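Local coordinates for protein enterotoxin type A (Staphylococcus aureus, PDB 1DYQ) that activates the host immune system as a superantigen, binding MHC class II partly through a zinc ion, and T-cell receptors, and causes staphylococcal food poisoning, at residues G178-S190 with I220-S234. The protein carries 3 engineered substitutions. Numbering follows the deposited sequence.
With ZN (zinc ion), chain B.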
# COMPACT_ATOMS: atom_id res chain seq x y z
N GLY A 178 -8.52 -8.13 18.80
CA GLY A 178 -8.39 -8.38 17.34
C GLY A 178 -9.17 -9.65 17.02
O GLY A 178 -8.64 -10.75 17.16
N LYS A 179 -10.44 -9.49 16.65
CA LYS A 179 -11.30 -10.64 16.43
C LYS A 179 -11.25 -11.27 15.08
O LYS A 179 -11.61 -12.46 14.89
CB LYS A 179 -12.76 -10.29 16.79
CG LYS A 179 -12.96 -9.78 18.20
CD LYS A 179 -12.65 -10.83 19.25
CE LYS A 179 -12.34 -10.23 20.60
NZ LYS A 179 -13.50 -10.20 21.52
N VAL A 180 -10.87 -10.52 14.04
CA VAL A 180 -10.82 -11.01 12.68
C VAL A 180 -9.66 -12.00 12.49
O VAL A 180 -8.54 -11.70 12.92
CB VAL A 180 -10.65 -9.84 11.70
CG1 VAL A 180 -10.48 -10.32 10.26
CG2 VAL A 180 -11.83 -8.88 11.80
N GLN A 181 -9.95 -13.16 11.98
CA GLN A 181 -9.00 -14.23 11.83
C GLN A 181 -8.61 -14.52 10.40
O GLN A 181 -7.63 -15.21 10.13
CB GLN A 181 -9.50 -15.53 12.51
CG GLN A 181 -9.84 -15.35 13.98
CD GLN A 181 -8.64 -14.99 14.84
OE1 GLN A 181 -7.56 -15.53 14.65
NE2 GLN A 181 -8.86 -14.05 15.75
N ARG A 182 -9.47 -14.11 9.45
CA ARG A 182 -9.19 -14.22 8.03
C ARG A 182 -9.75 -12.97 7.32
O ARG A 182 -10.71 -12.37 7.76
CB ARG A 182 -9.86 -15.44 7.39
CG ARG A 182 -9.40 -16.78 7.90
CD ARG A 182 -10.13 -17.93 7.21
NE ARG A 182 -11.55 -17.92 7.52
CZ ARG A 182 -12.52 -18.20 6.64
NH1 ARG A 182 -12.23 -18.50 5.39
NH2 ARG A 182 -13.79 -18.17 7.03
N GLY A 183 -9.12 -12.62 6.19
CA GLY A 183 -9.63 -11.44 5.47
C GLY A 183 -9.04 -11.30 4.08
O GLY A 183 -7.93 -11.75 3.81
N LEU A 184 -9.88 -10.80 3.18
CA LEU A 184 -9.55 -10.63 1.77
C LEU A 184 -9.97 -9.22 1.31
O LEU A 184 -10.99 -8.70 1.71
CB LEU A 184 -10.37 -11.65 0.94
CG LEU A 184 -10.32 -11.44 -0.58
CD1 LEU A 184 -8.94 -11.79 -1.11
CD2 LEU A 184 -11.36 -12.35 -1.25
N ILE A 185 -9.07 -8.56 0.55
CA ILE A 185 -9.43 -7.26 -0.04
C ILE A 185 -9.27 -7.35 -1.55
O ILE A 185 -8.36 -7.98 -2.07
CB ILE A 185 -8.59 -6.11 0.52
CG1 ILE A 185 -9.04 -4.76 -0.09
CG2 ILE A 185 -7.11 -6.33 0.25
CD1 ILE A 185 -8.60 -3.56 0.76
N VAL A 186 -10.29 -6.85 -2.25
CA VAL A 186 -10.34 -6.89 -3.70
C VAL A 186 -10.56 -5.47 -4.24
O VAL A 186 -11.44 -4.73 -3.83
CB VAL A 186 -11.50 -7.79 -4.18
CG1 VAL A 186 -11.56 -7.86 -5.70
CG2 VAL A 186 -11.39 -9.19 -3.59
N PHE A 187 -9.70 -5.13 -5.21
CA PHE A 187 -9.76 -3.83 -5.89
C PHE A 187 -10.43 -4.07 -7.25
O PHE A 187 -9.88 -4.57 -8.19
CB PHE A 187 -8.32 -3.28 -6.05
CG PHE A 187 -7.64 -3.12 -4.69
CD1 PHE A 187 -7.82 -2.02 -3.93
CD2 PHE A 187 -6.84 -4.18 -4.23
CE1 PHE A 187 -7.25 -1.90 -2.66
CE2 PHE A 187 -6.28 -4.08 -2.94
CZ PHE A 187 -6.48 -2.97 -2.19
N HIS A 188 -11.77 -3.86 -7.19
CA HIS A 188 -12.63 -4.33 -8.27
C HIS A 188 -12.84 -3.28 -9.35
O HIS A 188 -13.65 -2.39 -9.23
CB HIS A 188 -14.00 -4.76 -7.71
CG HIS A 188 -14.73 -5.67 -8.68
ND1 HIS A 188 -15.83 -6.36 -8.21
CD2 HIS A 188 -14.56 -6.07 -9.92
CE1 HIS A 188 -16.36 -7.10 -9.15
NE2 HIS A 188 -15.59 -6.95 -10.23
N THR A 189 -12.06 -3.41 -10.42
CA THR A 189 -12.08 -2.48 -11.53
C THR A 189 -13.13 -2.84 -12.57
O THR A 189 -13.54 -4.00 -12.65
CB THR A 189 -10.68 -2.48 -12.21
OG1 THR A 189 -10.24 -3.86 -12.26
CG2 THR A 189 -9.70 -1.70 -11.37
N SER A 190 -13.52 -1.87 -13.39
CA SER A 190 -14.46 -2.07 -14.48
C SER A 190 -13.88 -3.04 -15.52
O SER A 190 -14.52 -4.00 -15.92
CB SER A 190 -14.74 -0.73 -15.19
OG SER A 190 -15.48 0.14 -14.37
N ILE A 220 -4.17 1.14 -11.22
CA ILE A 220 -5.49 0.81 -11.80
C ILE A 220 -6.27 2.08 -12.04
O ILE A 220 -6.01 3.16 -11.48
CB ILE A 220 -6.29 -0.13 -10.89
CG1 ILE A 220 -6.62 0.52 -9.57
CG2 ILE A 220 -5.64 -1.50 -10.77
CD1 ILE A 220 -7.35 -0.32 -8.55
N ASN A 221 -7.28 1.98 -12.92
CA ASN A 221 -8.17 3.10 -13.19
C ASN A 221 -9.22 3.24 -12.09
O ASN A 221 -9.91 2.26 -11.78
CB ASN A 221 -8.88 2.88 -14.54
CG ASN A 221 -9.45 4.21 -15.04
OD1 ASN A 221 -10.33 4.78 -14.44
ND2 ASN A 221 -8.86 4.73 -16.12
N SER A 222 -9.34 4.43 -11.53
CA SER A 222 -10.22 4.63 -10.38
C SER A 222 -11.67 4.82 -10.85
O SER A 222 -12.56 4.82 -10.02
CB SER A 222 -9.76 5.82 -9.54
OG SER A 222 -9.80 7.01 -10.33
N GLU A 223 -11.84 5.10 -12.14
CA GLU A 223 -13.07 5.41 -12.72
C GLU A 223 -13.92 4.11 -12.64
O GLU A 223 -13.68 3.03 -13.09
CB GLU A 223 -13.15 5.85 -14.13
CG GLU A 223 -14.52 6.36 -14.57
CD GLU A 223 -14.58 6.89 -15.98
OE1 GLU A 223 -13.94 6.31 -16.89
OE2 GLU A 223 -15.30 7.89 -16.22
N ASN A 224 -15.02 4.42 -12.01
CA ASN A 224 -16.07 3.54 -11.65
C ASN A 224 -15.67 2.36 -10.82
O ASN A 224 -16.39 1.32 -10.88
CB ASN A 224 -16.81 3.00 -12.86
CG ASN A 224 -17.24 4.06 -13.83
OD1 ASN A 224 -16.93 3.97 -15.04
ND2 ASN A 224 -17.93 5.08 -13.36
N MET A 225 -14.57 2.37 -10.12
CA MET A 225 -14.12 1.16 -9.39
C MET A 225 -14.66 1.15 -8.00
O MET A 225 -15.21 2.12 -7.47
CB MET A 225 -12.59 1.24 -9.39
CG MET A 225 -11.89 0.14 -8.65
SD MET A 225 -11.14 0.64 -7.04
CE MET A 225 -10.35 2.14 -7.62
N HIS A 226 -14.57 -0.04 -7.35
CA HIS A 226 -14.91 -0.05 -5.91
C HIS A 226 -14.06 -1.15 -5.25
O HIS A 226 -13.35 -1.85 -5.94
CB HIS A 226 -16.40 -0.29 -5.68
CG HIS A 226 -16.83 -1.63 -6.15
ND1 HIS A 226 -17.32 -1.88 -7.40
CD2 HIS A 226 -16.78 -2.83 -5.51
CE1 HIS A 226 -17.57 -3.16 -7.56
NE2 HIS A 226 -17.26 -3.72 -6.43
N ILE A 227 -14.14 -1.21 -3.94
CA ILE A 227 -13.33 -2.17 -3.17
C ILE A 227 -14.30 -3.11 -2.42
O ILE A 227 -15.24 -2.62 -1.83
CB ILE A 227 -12.47 -1.38 -2.16
CG1 ILE A 227 -11.31 -0.71 -2.94
CG2 ILE A 227 -11.90 -2.32 -1.10
CD1 ILE A 227 -10.57 0.33 -2.11
N ASP A 228 -13.90 -4.37 -2.38
CA ASP A 228 -14.64 -5.36 -1.60
C ASP A 228 -13.73 -5.93 -0.50
O ASP A 228 -12.59 -6.28 -0.79
CB ASP A 228 -15.09 -6.55 -2.46
CG ASP A 228 -15.93 -6.11 -3.62
OD1 ASP A 228 -16.91 -5.37 -3.46
OD2 ASP A 228 -15.43 -6.45 -4.73
N ILE A 229 -14.28 -5.97 0.69
CA ILE A 229 -13.54 -6.49 1.84
C ILE A 229 -14.36 -7.60 2.50
O ILE A 229 -15.55 -7.34 2.80
CB ILE A 229 -13.24 -5.36 2.83
CG1 ILE A 229 -12.24 -4.35 2.15
CG2 ILE A 229 -12.56 -5.92 4.08
CD1 ILE A 229 -12.01 -3.12 2.98
N TYR A 230 -13.79 -8.74 2.66
CA TYR A 230 -14.42 -9.89 3.32
C TYR A 230 -13.62 -10.24 4.58
O TYR A 230 -12.44 -10.59 4.46
CB TYR A 230 -14.41 -11.10 2.38
CG TYR A 230 -14.96 -10.81 1.00
CD1 TYR A 230 -14.14 -10.37 -0.03
CD2 TYR A 230 -16.33 -10.96 0.73
CE1 TYR A 230 -14.64 -10.08 -1.28
CE2 TYR A 230 -16.83 -10.69 -0.53
CZ TYR A 230 -15.99 -10.25 -1.52
OH TYR A 230 -16.48 -9.95 -2.78
N LEU A 231 -14.24 -10.12 5.73
CA LEU A 231 -13.59 -10.40 7.01
C LEU A 231 -14.36 -11.55 7.72
O LEU A 231 -15.57 -11.61 7.60
CB LEU A 231 -13.61 -9.20 7.91
CG LEU A 231 -13.07 -7.86 7.35
CD1 LEU A 231 -13.27 -6.76 8.35
CD2 LEU A 231 -11.59 -8.06 7.00
N TYR A 232 -13.59 -12.40 8.36
CA TYR A 232 -14.19 -13.54 9.09
C TYR A 232 -13.59 -13.62 10.48
O TYR A 232 -12.39 -13.41 10.65
CB TYR A 232 -13.91 -14.83 8.33
CG TYR A 232 -14.34 -14.80 6.87
CD1 TYR A 232 -13.46 -14.31 5.90
CD2 TYR A 232 -15.61 -15.17 6.49
CE1 TYR A 232 -13.85 -14.22 4.58
CE2 TYR A 232 -16.00 -15.10 5.16
CZ TYR A 232 -15.11 -14.62 4.21
OH TYR A 232 -15.49 -14.53 2.89
N THR A 233 -14.42 -13.98 11.48
CA THR A 233 -13.92 -14.10 12.84
C THR A 233 -13.54 -15.52 13.23
O THR A 233 -13.33 -15.80 14.42
CB THR A 233 -14.90 -13.51 13.87
OG1 THR A 233 -16.17 -14.16 13.74
CG2 THR A 233 -15.05 -12.02 13.68
N SER A 234 -13.43 -16.41 12.28
CA SER A 234 -12.98 -17.76 12.46
C SER A 234 -12.38 -18.29 11.16
O SER A 234 -11.96 -19.45 11.14
CB SER A 234 -14.11 -18.69 12.91
OG SER A 234 -15.20 -18.60 12.03
OXT SER A 234 -12.44 -17.53 10.16
ZN ZN B . -16.88 -5.91 -6.26
O HOH W 1 -12.35 -14.29 16.76
O HOH W 2 -15.33 -18.03 9.23
O HOH W 3 -12.05 0.99 -13.09
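The guanidinium of Arg182 lies flat on the ring of Tyr232, a stacked cation-pi pair with the planes at 28°. Arg182 NH2 comes closest, 3.4 Å from Tyr232 CG, at the CB side of the ring. The two residues pair across antiparallel strands 182-188 and 226-232 of the beta-grasp domain. At the guanidinium edge, in plane, Arg182 NE makes a nearly straight salt bridge to the C-terminal carboxylate at Ser234 OXT, 2.8 Å. Water 2 sits in the same plane and joins Arg182 NH2 to Ser234 OG. The bend at chi3 (-65°) helps fold the guanidinium over the ring. One face of the His226 ring carries His188 CB, offset toward the rim, in a CH-pi contact; Asp228 CG lies at its edge, in plane.

A classic beta bulge at Gln181 and Arg182 begins the pairing: both amides donate to Tyr232 O. Between the two ends, Leu184 CD2 touches Tyr230 CD1 at 3.6 Å. On the other face, helix 153-168 covers Ile185 and Phe187; Ile227 and Ile229 also touch neighbouring parallel strand 119-132.

The face bearing Tyr230 also holds the zinc site for zinc-dependent MHC class II binding. His188 and His226 lie side by side, ring planes at 57°. The zinc ion is bound by His188 ND1 at 2.3 Å, His226 NE2 at 2.2 Å and Asp228 OD2 at 2.2 Å.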